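Local structure of 3,6-diketocamphane 1,6-monooxygenase (Pseudomonas putida, 4UWM) at residues 312-315 with 316-320. The protein catalyses the FMNH2- and O2-dependent Baeyer-Villiger oxidation of a diketocamphane to its lactone, a step in bacterial degradation of (-)-camphor. Sequence-based numbering, arbitrary orientation.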
loop_
_atom_site.group_PDB
_atom_site.type_symbol
_atom_site.label_atom_id
_atom_site.label_comp_id
_atom_site.label_asym_id
_atom_site.label_seq_id
_atom_site.Cartn_x
_atom_site.Cartn_y
_atom_site.Cartn_z
ATOM N N GLU A 312 10.312 -15.488 -33.905
ATOM C CA GLU A 312 9.439 -15.461 -35.070
ATOM C C GLU A 312 8.418 -16.591 -35.058
ATOM O O GLU A 312 7.268 -16.393 -35.454
ATOM C CB GLU A 312 10.254 -15.478 -36.376
ATOM C CG GLU A 312 9.400 -15.343 -37.629
ATOM C CD GLU A 312 10.193 -14.949 -38.862
ATOM O OE1 GLU A 312 11.356 -15.388 -39.006
ATOM O OE2 GLU A 312 9.640 -14.193 -39.691
ATOM N N PHE A 313 8.826 -17.768 -34.588
ATOM C CA PHE A 313 7.873 -18.851 -34.409
ATOM C C PHE A 313 6.715 -18.425 -33.493
ATOM O O PHE A 313 5.540 -18.644 -33.814
ATOM C CB PHE A 313 8.544 -20.111 -33.861
ATOM C CG PHE A 313 7.564 -21.102 -33.297
ATOM C CD1 PHE A 313 6.746 -21.850 -34.141
ATOM C CD2 PHE A 313 7.422 -21.259 -31.919
ATOM C CE1 PHE A 313 5.818 -22.746 -33.626
ATOM C CE2 PHE A 313 6.497 -22.154 -31.400
ATOM C CZ PHE A 313 5.694 -22.899 -32.254
ATOM N N LEU A 314 7.063 -17.825 -32.355
ATOM C CA LEU A 314 6.074 -17.352 -31.380
ATOM C C LEU A 314 5.176 -16.285 -31.996
ATOM O O LEU A 314 3.956 -16.364 -31.899
ATOM C CB LEU A 314 6.770 -16.827 -30.105
ATOM C CG LEU A 314 7.518 -17.834 -29.225
ATOM C CD1 LEU A 314 8.223 -17.140 -28.068
ATOM C CD2 LEU A 314 6.592 -18.923 -28.694
ATOM N N VAL A 315 5.780 -15.311 -32.666
ATOM C CA VAL A 315 5.010 -14.247 -33.317
ATOM C C VAL A 315 4.039 -14.781 -34.371
ATOM O O VAL A 315 2.903 -14.307 -34.469
ATOM C CB VAL A 315 5.942 -13.169 -33.909
ATOM C CG1 VAL A 315 5.143 -12.040 -34.525
ATOM C CG2 VAL A 315 6.854 -12.617 -32.828
ATOM N N ASP A 316 4.474 -15.785 -35.131
ATOM C CA ASP A 316 3.673 -16.344 -36.229
ATOM C C ASP A 316 2.579 -17.338 -35.814
ATOM O O ASP A 316 1.526 -17.411 -36.451
ATOM C CB ASP A 316 4.591 -17.007 -37.264
ATOM C CG ASP A 316 5.411 -16.004 -38.054
ATOM O OD1 ASP A 316 4.928 -14.884 -38.304
ATOM O OD2 ASP A 316 6.550 -16.338 -38.438
ATOM N N ASN A 317 2.828 -18.105 -34.758
ATOM C CA ASN A 317 1.981 -19.257 -34.432
ATOM C C ASN A 317 1.339 -19.244 -33.041
ATOM O O ASN A 317 0.376 -19.971 -32.801
ATOM C CB ASN A 317 2.791 -20.544 -34.590
ATOM C CG ASN A 317 3.480 -20.633 -35.939
ATOM O OD1 ASN A 317 2.868 -21.009 -36.933
ATOM N ND2 ASN A 317 4.759 -20.277 -35.980
ATOM N N VAL A 318 1.889 -18.442 -32.129
ATOM C CA VAL A 318 1.442 -18.430 -30.723
ATOM C C VAL A 318 0.779 -17.102 -30.341
ATOM O O VAL A 318 -0.404 -17.076 -29.979
ATOM C CB VAL A 318 2.599 -18.744 -29.755
ATOM C CG1 VAL A 318 2.117 -18.689 -28.312
ATOM C CG2 VAL A 318 3.196 -20.109 -30.066
ATOM N N PHE A 319 1.530 -16.006 -30.449
ATOM C CA PHE A 319 1.028 -14.689 -30.063
ATOM C C PHE A 319 -0.190 -14.351 -30.874
ATOM O O PHE A 319 -0.319 -14.778 -32.015
ATOM C CB PHE A 319 2.068 -13.588 -30.292
ATOM C CG PHE A 319 3.310 -13.735 -29.480
ATOM C CD1 PHE A 319 3.410 -14.696 -28.471
ATOM C CD2 PHE A 319 4.381 -12.880 -29.695
ATOM C CE1 PHE A 319 4.565 -14.808 -27.716
ATOM C CE2 PHE A 319 5.540 -12.989 -28.941
ATOM C CZ PHE A 319 5.629 -13.949 -27.951
ATOM N N LEU A 320 -1.083 -13.578 -30.280
ATOM C CA LEU A 320 -2.258 -13.113 -30.975
ATOM C C LEU A 320 -1.917 -11.766 -31.605
ATOM O O LEU A 320 -2.238 -10.717 -31.052
ATOM C CB LEU A 320 -3.438 -13.023 -30.000
ATOM C CG LEU A 320 -3.856 -14.359 -29.379
ATOM C CD1 LEU A 320 -5.006 -14.158 -28.399
ATOM C CD2 LEU A 320 -4.240 -15.377 -30.448
#
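Leu314 and Phe319 meet near the C-terminal end of helix 311-317, where the chain turns toward strand 320-322. Leu314 CB sits 4.0 Å from the centroid of the Phe319 ring and 22° off its normal, the geometry of a CH-pi contact over the face. CG of Phe319 lies beside its own backbone N (chi1 -63°), which brings one ring face over Leu314 CB and Val315 N; Val315 CG2 approaches Phe319 CD2 at 4.0 Å. Leu314 and Val318 run alongside each other, Leu314 CD2 to Val318 CG2 at 3.8 Å.

Backbone bonds fix this fold-back. Leu314 O accepts hydrogen bonds from Val318 N (2.9 Å) and Phe319 N (2.8 Å), the donors arriving from opposite faces of the carbonyl plane, so an i+4 and an i+5 bond converge on one oxygen. Phe313 O is also gripped twice: by Asn317 N, and by Asn317 ND2, 2.8 Å from Phe313 O in the carbonyl plane, on a lone pair. The Phe313 and Asn317 side chains cross at about a right angle, with ring and amide planes 30° apart.

Glu312 OE2 and Asp316 OD2 stand 4.0 Å apart, but both carboxylates form salt bridges with Lys269 of helix 265-274. Tyr298 of helix 296-302 touches Phe313, Leu314 and Val318, while Leu320 bonds through its backbone to Thr258 and Phe260 in the parallel sheet of the TIM-barrel fold. With two donors each from residues 317-319, the carbonyls of Phe313 and Leu314 are satisfied locally, and Lys269 probably offsets the repulsion between the paired carboxylates.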